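Local coordinates for protein putative aminotransferase (Actinomadura melliaura, PDB 4ZWV) that probably acts as a pyridoxal 5'-phosphate-dependent sugar aminotransferase in making the aminopentose of the indolocarbazole AT2433, at residues A[61-66]-A[198-203]; A[65-70]-A[179-184]; A[77-82]-A[89-94]; A[143-148]-A[156-161]. One frame throughout, in Å; residues are numbered along the deposited sequence. Where two conformers were deposited one is given.

All four contacts are apolar, involve no hydrogen bond between their segments, and pack helices or their ends against one seven-stranded mixed sheet. Contacts 1 and 2 share Leu65 and Arg66 of helix 57-66 and reach neighbouring antiparallel strands, their centres about 5 Å apart. Every touching residue of contacts 1, 3 and 4 is buried; in contact 2 the touching Leu68 is partly exposed. Contacts 3 and 4 are local, each pairing a strand and a helix of one beta-alpha-beta unit, and their nearest atoms stay about 7 Å apart. Branched leucine, isoleucine and valine carbons do most of the work; a selenomethionine bridges contact 2 and a proline ring enters contact 4.

Contact 1 (A[61-66]-A[198-203]); sequences LCLALR and GLLTLP
Leu200 of strand 198-201 reaches out to Leu63 and Ala64 of helix 57-66, and its two methyl groups divide the work. The bond from CA to CB already points at the helix. At the next step CG stands opposite the backbone N (chi1 171°), which carries the fork onward and places one branch against each helix residue. CD1 takes the shorter partner: it faces Ala64 CB at 4.1 Å, near the point where the backbones come closest, Ala64 CA lying 7.5 Å from Leu200 CA. CD2 goes to the larger one, touching Leu63 CD2 at 3.8 Å and lying 3.9 Å from Leu63 CG. The two leucine side chains cross at about a right angle, so one branch meets another without the chains running alongside. These separations are ordinary van der Waals distances, and no polar bond joins the two segments; a buried surface of 112 Å² fits so narrow a meeting. Gly57 and Thr58, at the start of the same helix, are among the residues that bind pyridoxal 5'-phosphate. Within the fold, Leu200 also rests on Val183 of the neighbouring strand 181-185 and on Ala211 of helix 205-214, while Ala64 continues onto Ile159 of strand 157-161. Helix 57-66 thus lies over several adjacent strands of the mixed sheet, with helix 205-214 beside it.

Contact 2 (A[65-70]-A[179-184]); sequences LRLLDA and GNMCVF
Met181, present as selenomethionine, spans the distance from strand 181-185 to Leu67 and Leu68 in segment 65-70, and the two leucines are met unequally. The tight part is at the methyl end: Met181 CE lies 3.5 Å from Leu68 CD2, a close but acceptable carbon contact. A bend in the last torsion (chi3 -84°) turns CE aside from the otherwise extended chain and aims it at Leu68. The looser part is one atom back, where Met181 SE is 4.2 Å from Leu67 CD1. Both leucines meet the selenomethionine at a slant, and no hydrogen bond joins the segments. Leu67 faces inward, continuing onto Leu200 and onto Leu207 and Ala211 of helix 205-214. Leu68 is on the more open side, partly exposed, with its CD2 also near Ala157; Asp69 beyond it is exposed, as is Gly179 at the far end of the strand segment. There a glycerol, probably from the crystallisation liquor, is hydrogen-bonded to Met181 N and Asn180 OD1. The backbone of Met181 pairs with Glu160 on the parallel neighbour strand 157-161, and that of Cys182 with Thr201 on the antiparallel neighbour 198-201. This change from parallel to antiparallel beside strand 181-185 belongs to the mixed seven-stranded sheet of the fold type I, aspartate aminotransferase-like large domain.

Contact 3 (A[77-82]-A[89-94]); sequences VLSTPL and WAILAD
Ile91 is turned so that both of its branches meet Val77: CG1 stands opposite the carbonyl carbon (chi1 -61°), CG2 opposite the backbone N, and chi2 of 168° stretches CD1 forward toward the strand. On the other side Val77 has CG1 opposite its own backbone N (chi1 180°), which presents that methyl to Ile91. The two side chains meet tip to tip. Ile91 CD1 lies 3.6 Å from Val77 CG1, while Ile91 CG2 sits 3.8 Å from Val77 CB and 3.9 Å from Val77 CG2, so the valine is met by both branches. The same CD1 also reaches Ser79 CB at 3.8 Å. Ser79 therefore offers its carbon to the isoleucine, while its OG is hydrogen-bonded to Asn88 OD1, on the same helix about one turn before Ile91. Val77 and Ile91 have their CA atoms 7.0 Å apart, the closest backbone approach of the two segments. With an alanine in place of Ile91, CG1, CG2 and CD1 are gone, and Val77 and Ser79 CB would probably face a gap in the layer between helix and strand. Ile91 further packs on Ile98 and Ile127 of the flanking strands, and Trp89 NE1 bonds to Tyr217 O of the second subunit. Strand 76-79, helix 85-93 and strand 97-100, parallel to the first and adjacent to it in the sheet, form a beta-alpha-beta crossover.

Contact 4 (A[143-148]-A[156-161]); sequences GILDRA and PAVIED
Pro156 and Val158 take the side chain of Leu145 between them, joining helix 138-152 to strand 157-161, the last two elements of a beta-alpha-beta crossover that begins with strand 123-129. In sequence order, Pro156 comes first and gives most on this side. Leu145 CD2 lies against the ring, 3.8 Å from Pro156 CD, 4.0 Å from Pro156 CG and 4.1 Å from Pro156 CB, with the two side chains sliding past each other in opposite directions. Carbonyl Pro156 O lies 3.7 Å from Leu145 CD1, a carbon-to-oxygen contact and no hydrogen bond, and Ala148 CB adds a looser touch at 4.4 Å to Pro156 CD. Ala157 turns its side chain to the other face, onto Leu68. Val158 turns back to the helix, its CG2 carried opposite the carbonyl carbon by chi1 of 169° and set against Leu145 CD1. Ile159 packs on Leu61, Ala64 and Leu65 of helix 57-66, and these partners place the two helices on opposite faces of the sheet. At Glu160, carboxylate oxygens bond to His130 NE2 and Asn180 ND2; at Asp161, OD2 bonds to Thr87 OG1. A serine in place of Leu145 would probably leave the Pro156 ring and Val158 CG2 beside a gap where the two methyls had been. The tightest point is Leu145 CD1 to Val158 CG2, at 3.3 Å, shorter than a usual methyl contact.

Contact 1 (A[61-66]-A[198-203])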
loop_
_atom_site.group_PDB
_atom_site.type_symbol
_atom_site.label_atom_id
_atom_site.label_comp_id
_atom_site.label_asym_id
_atom_site.label_seq_id
_atom_site.Cartn_x
_atom_site.Cartn_y
_atom_site.Cartn_z
ATOM N N LEU A 61 -2.201 -6.619 7.483
ATOM C CA LEU A 61 -3.395 -7.476 7.547
ATOM C C LEU A 61 -3.634 -8.194 6.214
ATOM O O LEU A 61 -3.961 -9.373 6.193
ATOM C CB LEU A 61 -4.629 -6.651 7.921
ATOM C CG LEU A 61 -4.681 -6.114 9.351
ATOM C CD1 LEU A 61 -5.791 -5.077 9.485
ATOM C CD2 LEU A 61 -4.883 -7.262 10.347
ATOM N N CYS A 62 -3.454 -7.479 5.100
ATOM C CA CYS A 62 -3.621 -8.088 3.783
ATOM C C CYS A 62 -2.623 -9.214 3.577
ATOM O O CYS A 62 -2.977 -10.303 3.108
ATOM C CB CYS A 62 -3.448 -7.045 2.685
ATOM S SG CYS A 62 -4.776 -5.803 2.658
ATOM N N LEU A 63 -1.375 -8.960 3.949
ATOM C CA LEU A 63 -0.338 -9.982 3.835
ATOM C C LEU A 63 -0.634 -11.179 4.740
ATOM O O LEU A 63 -0.515 -12.326 4.311
ATOM C CB LEU A 63 1.030 -9.382 4.162
ATOM C CG LEU A 63 2.232 -10.322 4.208
ATOM C CD1 LEU A 63 2.345 -11.126 2.918
ATOM C CD2 LEU A 63 3.486 -9.503 4.415
ATOM N N ALA A 64 -1.045 -10.922 5.982
ATOM C CA ALA A 64 -1.371 -12.027 6.892
ATOM C C ALA A 64 -2.462 -12.935 6.311
ATOM O O ALA A 64 -2.350 -14.166 6.365
ATOM C CB ALA A 64 -1.793 -11.479 8.258
ATOM N N LEU A 65 -3.496 -12.328 5.723
ATOM C CA LEU A 65 -4.578 -13.107 5.128
ATOM C C LEU A 65 -4.074 -13.901 3.924
ATOM O O LEU A 65 -4.488 -15.039 3.702
ATOM C CB LEU A 65 -5.735 -12.189 4.730
ATOM C CG LEU A 65 -6.567 -11.667 5.910
ATOM C CD1 LEU A 65 -7.412 -10.485 5.445
ATOM C CD2 LEU A 65 -7.460 -12.760 6.480
ATOM N N ARG A 66 -3.181 -13.317 3.130
ATOM C CA ARG A 66 -2.671 -14.053 1.972
ATOM C C ARG A 66 -1.832 -15.254 2.396
ATOM O O ARG A 66 -1.771 -16.253 1.675
ATOM C CB ARG A 66 -1.850 -13.144 1.055
ATOM C CG ARG A 66 -2.654 -12.047 0.382
ATOM C CD ARG A 66 -3.634 -12.571 -0.666
ATOM N NE ARG A 66 -4.477 -11.496 -1.197
ATOM C CZ ARG A 66 -5.339 -11.627 -2.207
ATOM N NH1 ARG A 66 -6.052 -10.574 -2.607
ATOM N NH2 ARG A 66 -5.473 -12.789 -2.827
ATOM N N GLY A 198 3.958 -0.409 9.380
ATOM C CA GLY A 198 3.391 -1.426 10.245
ATOM C C GLY A 198 4.378 -2.544 10.447
ATOM O O GLY A 198 5.488 -2.529 9.908
ATOM N N LEU A 199 3.964 -3.529 11.236
ATOM C CA LEU A 199 4.824 -4.665 11.533
ATOM C C LEU A 199 3.970 -5.907 11.605
ATOM O O LEU A 199 3.000 -5.952 12.364
ATOM C CB LEU A 199 5.567 -4.458 12.862
ATOM C CG LEU A 199 6.681 -5.466 13.125
ATOM C CD1 LEU A 199 7.898 -5.162 12.246
ATOM C CD2 LEU A 199 7.059 -5.440 14.616
ATOM N N LEU A 200 4.325 -6.908 10.812
ATOM C CA LEU A 200 3.709 -8.227 10.907
ATOM C C LEU A 200 4.644 -9.133 11.680
ATOM O O LEU A 200 5.813 -9.281 11.306
ATOM C CB LEU A 200 3.446 -8.790 9.512
ATOM C CG LEU A 200 3.002 -10.248 9.448
ATOM C CD1 LEU A 200 1.644 -10.428 10.147
ATOM C CD2 LEU A 200 2.908 -10.657 7.987
ATOM N N THR A 201 4.164 -9.710 12.775
ATOM C CA THR A 201 4.991 -10.663 13.513
ATOM C C THR A 201 4.442 -12.057 13.277
ATOM O O THR A 201 3.229 -12.235 13.140
ATOM C CB THR A 201 5.058 -10.358 15.025
ATOM O OG1 THR A 201 3.811 -10.682 15.655
ATOM C CG2 THR A 201 5.396 -8.895 15.279
ATOM N N LEU A 202 5.349 -13.032 13.209
ATOM C CA LEU A 202 4.991 -14.412 12.899
ATOM C C LEU A 202 5.357 -15.338 14.040
ATOM O O LEU A 202 6.363 -15.132 14.718
ATOM C CB LEU A 202 5.688 -14.899 11.621
ATOM C CG LEU A 202 5.398 -14.199 10.291
ATOM C CD1 LEU A 202 3.910 -13.997 10.075
ATOM C CD2 LEU A 202 6.154 -12.866 10.186
ATOM N N PRO A 203 4.552 -16.389 14.234
ATOM C CA PRO A 203 4.816 -17.367 15.295
ATOM C C PRO A 203 5.768 -18.496 14.888
ATOM O O PRO A 203 6.160 -19.301 15.738
ATOM C CB PRO A 203 3.422 -17.918 15.596
ATOM C CG PRO A 203 2.696 -17.804 14.301
ATOM C CD PRO A 203 3.199 -16.532 13.666
#

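Contact 2 (A[65-70]-A[179-184])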
loop_
_atom_site.group_PDB
_atom_site.type_symbol
_atom_site.label_atom_id
_atom_site.label_comp_id
_atom_site.label_asym_id
_atom_site.label_seq_id
_atom_site.Cartn_x
_atom_site.Cartn_y
_atom_site.Cartn_z
ATOM N N LEU A 65 -3.496 -12.328 5.723
ATOM C CA LEU A 65 -4.578 -13.107 5.128
ATOM C C LEU A 65 -4.074 -13.901 3.924
ATOM O O LEU A 65 -4.488 -15.039 3.702
ATOM C CB LEU A 65 -5.735 -12.189 4.730
ATOM C CG LEU A 65 -6.567 -11.667 5.910
ATOM C CD1 LEU A 65 -7.412 -10.485 5.445
ATOM C CD2 LEU A 65 -7.460 -12.760 6.480
ATOM N N ARG A 66 -3.181 -13.317 3.130
ATOM C CA ARG A 66 -2.671 -14.053 1.972
ATOM C C ARG A 66 -1.832 -15.254 2.396
ATOM O O ARG A 66 -1.771 -16.253 1.675
ATOM C CB ARG A 66 -1.850 -13.144 1.055
ATOM C CG ARG A 66 -2.654 -12.047 0.382
ATOM C CD ARG A 66 -3.634 -12.571 -0.666
ATOM N NE ARG A 66 -4.477 -11.496 -1.197
ATOM C CZ ARG A 66 -5.339 -11.627 -2.207
ATOM N NH1 ARG A 66 -6.052 -10.574 -2.607
ATOM N NH2 ARG A 66 -5.473 -12.789 -2.827
ATOM N N LEU A 67 -1.213 -15.175 3.574
ATOM C CA LEU A 67 -0.358 -16.270 4.043
ATOM C C LEU A 67 -1.135 -17.504 4.516
ATOM O O LEU A 67 -0.552 -18.569 4.729
ATOM C CB LEU A 67 0.551 -15.767 5.172
ATOM C CG LEU A 67 1.632 -14.771 4.717
ATOM C CD1 LEU A 67 2.281 -14.113 5.914
ATOM C CD2 LEU A 67 2.690 -15.474 3.880
ATOM N N LEU A 68 -2.449 -17.366 4.653
ATOM C CA LEU A 68 -3.259 -18.467 5.166
ATOM C C LEU A 68 -3.351 -19.600 4.180
ATOM O O LEU A 68 -3.448 -19.377 2.984
ATOM C CB LEU A 68 -4.659 -17.993 5.536
ATOM C CG LEU A 68 -4.663 -16.965 6.654
ATOM C CD1 LEU A 68 -6.094 -16.620 7.005
ATOM C CD2 LEU A 68 -3.900 -17.490 7.869
ATOM N N ASP A 69 -3.296 -20.815 4.714
ATOM C CA ASP A 69 -3.477 -22.031 3.937
ATOM C C ASP A 69 -4.826 -22.646 4.280
ATOM O O ASP A 69 -4.985 -23.306 5.311
ATOM C CB ASP A 69 -2.340 -23.019 4.218
ATOM C CG ASP A 69 -2.526 -24.344 3.510
ATOM O OD1 ASP A 69 -3.189 -24.375 2.449
ATOM O OD2 ASP A 69 -2.009 -25.360 4.021
ATOM N N ALA A 70 -5.805 -22.409 3.417
ATOM C CA ALA A 70 -7.129 -22.985 3.594
ATOM C C ALA A 70 -7.831 -23.060 2.246
ATOM O O ALA A 70 -7.584 -22.212 1.377
ATOM C CB ALA A 70 -7.939 -22.155 4.588
ATOM N N GLY A 179 1.588 -16.822 19.900
ATOM C CA GLY A 179 1.394 -17.909 18.955
ATOM C C GLY A 179 0.556 -17.576 17.722
ATOM O O GLY A 179 0.321 -18.451 16.881
ATOM N N ASN A 180 0.073 -16.337 17.638
ATOM C CA ASN A 180 -0.689 -15.868 16.487
ATOM C C ASN A 180 0.097 -14.834 15.707
ATOM O O ASN A 180 0.931 -14.121 16.277
ATOM C CB ASN A 180 -2.017 -15.221 16.899
ATOM C CG ASN A 180 -2.814 -16.074 17.840
ATOM O OD1 ASN A 180 -3.069 -17.249 17.567
ATOM N ND2 ASN A 180 -3.207 -15.491 18.975
HETATM N N MSE A 181 -0.194 -14.728 14.417
HETATM C CA MSE A 181 0.262 -13.576 13.655
HETATM C C MSE A 181 -0.318 -12.313 14.253
HETATM O O MSE A 181 -1.493 -12.282 14.621
HETATM C CB MSE A 181 -0.145 -13.690 12.182
HETATM C CG MSE A 181 0.596 -14.795 11.445
HETATM SE SE MSE A 181 0.330 -14.687 9.532
HETATM C CE MSE A 181 -1.360 -15.633 9.471
ATOM N N CYS A 182 0.508 -11.276 14.345
ATOM C CA CYS A 182 0.088 -9.984 14.884
ATOM C C CYS A 182 0.431 -8.891 13.911
ATOM O O CYS A 182 1.469 -8.959 13.255
ATOM C CB CYS A 182 0.784 -9.670 16.196
ATOM S SG CYS A 182 0.310 -10.768 17.513
ATOM N N VAL A 183 -0.431 -7.888 13.821
ATOM C CA VAL A 183 -0.131 -6.722 12.983
ATOM C C VAL A 183 -0.185 -5.449 13.805
ATOM O O VAL A 183 -1.219 -5.108 14.381
ATOM C CB VAL A 183 -1.093 -6.574 11.780
ATOM C CG1 VAL A 183 -0.673 -5.353 10.927
ATOM C CG2 VAL A 183 -1.105 -7.853 10.933
ATOM N N PHE A 184 0.953 -4.767 13.878
ATOM C CA PHE A 184 1.032 -3.459 14.514
ATOM C C PHE A 184 0.952 -2.357 13.465
ATOM O O PHE A 184 1.316 -2.576 12.318
ATOM C CB PHE A 184 2.334 -3.335 15.301
ATOM C CG PHE A 184 2.432 -4.295 16.451
ATOM C CD1 PHE A 184 2.988 -5.556 16.275
ATOM C CD2 PHE A 184 1.956 -3.937 17.702
ATOM C CE1 PHE A 184 3.084 -6.450 17.342
ATOM C CE2 PHE A 184 2.046 -4.825 18.778
ATOM C CZ PHE A 184 2.613 -6.079 18.600
#

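Contact 3 (A[77-82]-A[89-94])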
loop_
_atom_site.group_PDB
_atom_site.type_symbol
_atom_site.label_atom_id
_atom_site.label_comp_id
_atom_site.label_asym_id
_atom_site.label_seq_id
_atom_site.Cartn_x
_atom_site.Cartn_y
_atom_site.Cartn_z
ATOM N N VAL A 77 -14.416 -15.257 7.276
ATOM C CA VAL A 77 -13.528 -14.721 8.303
ATOM C C VAL A 77 -14.412 -14.087 9.360
ATOM O O VAL A 77 -15.268 -13.265 9.044
ATOM C CB VAL A 77 -12.544 -13.680 7.757
ATOM C CG1 VAL A 77 -11.652 -13.157 8.891
ATOM C CG2 VAL A 77 -11.693 -14.296 6.647
ATOM N N LEU A 78 -14.209 -14.485 10.612
ATOM C CA LEU A 78 -14.984 -13.954 11.731
ATOM C C LEU A 78 -14.313 -12.693 12.259
ATOM O O LEU A 78 -13.115 -12.678 12.505
ATOM C CB LEU A 78 -15.109 -15.013 12.825
ATOM C CG LEU A 78 -15.945 -16.217 12.417
ATOM C CD1 LEU A 78 -15.683 -17.456 13.284
ATOM C CD2 LEU A 78 -17.390 -15.826 12.525
ATOM N N SER A 79 -15.094 -11.635 12.424
ATOM C CA SER A 79 -14.553 -10.343 12.820
ATOM C C SER A 79 -15.671 -9.544 13.472
ATOM O O SER A 79 -16.845 -9.776 13.184
ATOM C CB SER A 79 -13.997 -9.609 11.593
ATOM O OG SER A 79 -13.333 -8.415 11.950
ATOM N N THR A 80 -15.319 -8.613 14.353
ATOM C CA THR A 80 -16.328 -7.727 14.932
ATOM C C THR A 80 -16.394 -6.436 14.115
ATOM O O THR A 80 -15.416 -6.049 13.469
ATOM C CB THR A 80 -16.043 -7.402 16.422
ATOM O OG1 THR A 80 -17.264 -7.053 17.081
ATOM C CG2 THR A 80 -15.078 -6.244 16.562
ATOM N N PRO A 81 -17.560 -5.773 14.110
ATOM C CA PRO A 81 -17.656 -4.510 13.378
ATOM C C PRO A 81 -17.203 -3.297 14.177
ATOM O O PRO A 81 -17.123 -2.212 13.600
ATOM C CB PRO A 81 -19.144 -4.402 13.043
ATOM C CG PRO A 81 -19.832 -5.189 14.103
ATOM C CD PRO A 81 -18.875 -6.259 14.576
ATOM N N LEU A 82 -16.898 -3.471 15.459
ATOM C CA LEU A 82 -16.424 -2.361 16.275
ATOM C C LEU A 82 -14.909 -2.288 16.130
ATOM O O LEU A 82 -14.141 -2.714 17.003
ATOM C CB LEU A 82 -16.852 -2.528 17.730
ATOM C CG LEU A 82 -16.530 -1.314 18.607
ATOM C CD1 LEU A 82 -17.294 -0.093 18.116
ATOM C CD2 LEU A 82 -16.854 -1.587 20.062
ATOM N N TRP A 89 -12.142 -4.302 5.763
ATOM C CA TRP A 89 -12.007 -4.185 4.323
ATOM C C TRP A 89 -10.868 -5.065 3.801
ATOM O O TRP A 89 -10.924 -5.519 2.656
ATOM C CB TRP A 89 -11.791 -2.730 3.913
ATOM C CG TRP A 89 -12.965 -1.762 4.144
ATOM C CD1 TRP A 89 -12.938 -0.425 3.859
ATOM C CD2 TRP A 89 -14.296 -2.023 4.683
ATOM N NE1 TRP A 89 -14.137 0.165 4.179
ATOM C CE2 TRP A 89 -14.986 -0.786 4.687
ATOM C CE3 TRP A 89 -14.967 -3.167 5.155
ATOM C CZ2 TRP A 89 -16.307 -0.658 5.139
ATOM C CZ3 TRP A 89 -16.286 -3.034 5.617
ATOM C CH2 TRP A 89 -16.937 -1.789 5.605
ATOM N N ALA A 90 -9.862 -5.321 4.630
ATOM C CA ALA A 90 -8.811 -6.277 4.253
ATOM C C ALA A 90 -9.404 -7.651 3.942
ATOM O O ALA A 90 -8.951 -8.332 3.016
ATOM C CB ALA A 90 -7.760 -6.382 5.360
ATOM N N ILE A 91 -10.419 -8.048 4.708
ATOM C CA ILE A 91 -11.109 -9.320 4.478
ATOM C C ILE A 91 -11.798 -9.335 3.119
ATOM O O ILE A 91 -11.679 -10.304 2.368
ATOM C CB ILE A 91 -12.156 -9.604 5.584
ATOM C CG1 ILE A 91 -11.460 -9.705 6.947
ATOM C CG2 ILE A 91 -12.944 -10.893 5.263
ATOM C CD1 ILE A 91 -12.446 -9.682 8.128
ATOM N N LEU A 92 -12.507 -8.254 2.798
ATOM C CA LEU A 92 -13.217 -8.172 1.523
ATOM C C LEU A 92 -12.233 -8.160 0.353
ATOM O O LEU A 92 -12.484 -8.807 -0.673
ATOM C CB LEU A 92 -14.116 -6.932 1.489
ATOM C CG LEU A 92 -15.177 -6.909 2.592
ATOM C CD1 LEU A 92 -16.019 -5.653 2.493
ATOM C CD2 LEU A 92 -16.042 -8.153 2.513
ATOM N N ALA A 93 -11.116 -7.451 0.520
ATOM C CA ALA A 93 -10.099 -7.359 -0.537
ATOM C C ALA A 93 -9.428 -8.710 -0.760
ATOM O O ALA A 93 -8.949 -8.986 -1.865
ATOM C CB ALA A 93 -9.057 -6.297 -0.199
ATOM N N ASP A 94 -9.425 -9.546 0.278
ATOM C CA ASP A 94 -8.869 -10.897 0.201
ATOM C C ASP A 94 -9.832 -11.861 -0.489
ATOM O O ASP A 94 -9.494 -13.022 -0.697
ATOM C CB ASP A 94 -8.528 -11.402 1.615
ATOM C CG ASP A 94 -7.678 -12.673 1.610
ATOM O OD1 ASP A 94 -6.549 -12.636 1.069
ATOM O OD2 ASP A 94 -8.136 -13.698 2.170
#

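Contact 4 (A[143-148]-A[156-161])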
loop_
_atom_site.group_PDB
_atom_site.type_symbol
_atom_site.label_atom_id
_atom_site.label_comp_id
_atom_site.label_asym_id
_atom_site.label_seq_id
_atom_site.Cartn_x
_atom_site.Cartn_y
_atom_site.Cartn_z
ATOM N N GLY A 143 -8.241 -21.810 23.696
ATOM C CA GLY A 143 -9.068 -22.938 24.099
ATOM C C GLY A 143 -10.251 -23.168 23.167
ATOM O O GLY A 143 -10.611 -24.310 22.852
ATOM N N ILE A 144 -10.860 -22.075 22.725
ATOM C CA ILE A 144 -11.946 -22.143 21.759
ATOM C C ILE A 144 -11.471 -22.823 20.479
ATOM O O ILE A 144 -12.169 -23.687 19.931
ATOM C CB ILE A 144 -12.490 -20.738 21.456
ATOM C CG1 ILE A 144 -13.265 -20.233 22.674
ATOM C CG2 ILE A 144 -13.380 -20.758 20.209
ATOM C CD1 ILE A 144 -13.575 -18.738 22.643
ATOM N N LEU A 145 -10.278 -22.458 20.035
ATOM C CA LEU A 145 -9.699 -23.039 18.828
ATOM C C LEU A 145 -9.295 -24.495 19.033
ATOM O O LEU A 145 -9.379 -25.293 18.094
ATOM C CB LEU A 145 -8.513 -22.211 18.370
ATOM C CG LEU A 145 -8.977 -20.893 17.758
ATOM C CD1 LEU A 145 -7.762 -20.116 17.409
ATOM C CD2 LEU A 145 -9.843 -21.141 16.525
ATOM N N ASP A 146 -8.848 -24.845 20.241
ATOM C CA ASP A 146 -8.583 -26.246 20.555
ATOM C C ASP A 146 -9.833 -27.090 20.313
ATOM O O ASP A 146 -9.769 -28.164 19.703
ATOM C CB ASP A 146 -8.139 -26.432 22.014
ATOM C CG ASP A 146 -6.763 -25.854 22.302
ATOM O OD1 ASP A 146 -5.987 -25.593 21.362
ATOM O OD2 ASP A 146 -6.443 -25.691 23.505
ATOM N N ARG A 147 -10.967 -26.611 20.817
ATOM C CA ARG A 147 -12.225 -27.333 20.672
ATOM C C ARG A 147 -12.697 -27.342 19.221
ATOM O O ARG A 147 -13.260 -28.339 18.767
ATOM C CB ARG A 147 -13.297 -26.734 21.590
ATOM C CG ARG A 147 -12.997 -26.946 23.074
ATOM C CD ARG A 147 -14.127 -26.477 23.993
ATOM N NE ARG A 147 -14.288 -25.021 24.006
ATOM C CZ ARG A 147 -13.542 -24.186 24.730
ATOM N NH1 ARG A 147 -12.551 -24.647 25.489
ATOM N NH2 ARG A 147 -13.775 -22.884 24.684
ATOM N N ALA A 148 -12.474 -26.244 18.505
ATOM C CA ALA A 148 -12.863 -26.175 17.101
ATOM C C ALA A 148 -12.059 -27.174 16.279
ATOM O O ALA A 148 -12.596 -27.832 15.389
ATOM C CB ALA A 148 -12.676 -24.758 16.553
ATOM N N PRO A 156 -8.818 -22.915 12.702
ATOM C CA PRO A 156 -8.798 -21.585 12.078
ATOM C C PRO A 156 -7.663 -20.729 12.617
ATOM O O PRO A 156 -7.410 -20.731 13.824
ATOM C CB PRO A 156 -10.156 -20.986 12.466
ATOM C CG PRO A 156 -11.015 -22.156 12.811
ATOM C CD PRO A 156 -10.090 -23.190 13.391
ATOM N N ALA A 157 -6.995 -20.012 11.728
ATOM C CA ALA A 157 -5.935 -19.110 12.129
ATOM C C ALA A 157 -6.499 -17.884 12.807
ATOM O O ALA A 157 -7.588 -17.429 12.466
ATOM C CB ALA A 157 -5.111 -18.701 10.931
ATOM N N VAL A 158 -5.748 -17.354 13.763
ATOM C CA VAL A 158 -6.064 -16.067 14.369
ATOM C C VAL A 158 -5.050 -15.037 13.903
ATOM O O VAL A 158 -3.842 -15.292 13.922
ATOM C CB VAL A 158 -6.041 -16.138 15.911
ATOM C CG1 VAL A 158 -6.106 -14.728 16.516
ATOM C CG2 VAL A 158 -7.188 -16.973 16.406
ATOM N N ILE A 159 -5.547 -13.881 13.473
ATOM C CA ILE A 159 -4.702 -12.727 13.218
ATOM C C ILE A 159 -5.091 -11.659 14.235
ATOM O O ILE A 159 -6.268 -11.316 14.348
ATOM C CB ILE A 159 -4.878 -12.184 11.799
ATOM C CG1 ILE A 159 -4.458 -13.240 10.771
ATOM C CG2 ILE A 159 -4.063 -10.897 11.636
ATOM C CD1 ILE A 159 -5.028 -12.962 9.369
ATOM N N GLU A 160 -4.117 -11.170 14.997
ATOM C CA GLU A 160 -4.363 -10.131 15.990
ATOM C C GLU A 160 -4.092 -8.753 15.414
ATOM O O GLU A 160 -2.967 -8.463 14.991
ATOM C CB GLU A 160 -3.479 -10.326 17.227
ATOM C CG GLU A 160 -3.733 -11.614 18.006
ATOM C CD GLU A 160 -2.753 -11.776 19.158
ATOM O OE1 GLU A 160 -2.420 -10.760 19.815
ATOM O OE2 GLU A 160 -2.295 -12.908 19.396
ATOM N N ASP A 161 -5.122 -7.911 15.402
ATOM C CA ASP A 161 -4.975 -6.521 14.971
ATOM C C ASP A 161 -4.558 -5.724 16.197
ATOM O O ASP A 161 -5.366 -5.469 17.095
ATOM C CB ASP A 161 -6.280 -5.999 14.352
ATOM C CG ASP A 161 -6.183 -4.558 13.881
ATOM O OD1 ASP A 161 -5.248 -3.842 14.276
ATOM O OD2 ASP A 161 -7.055 -4.132 13.101
#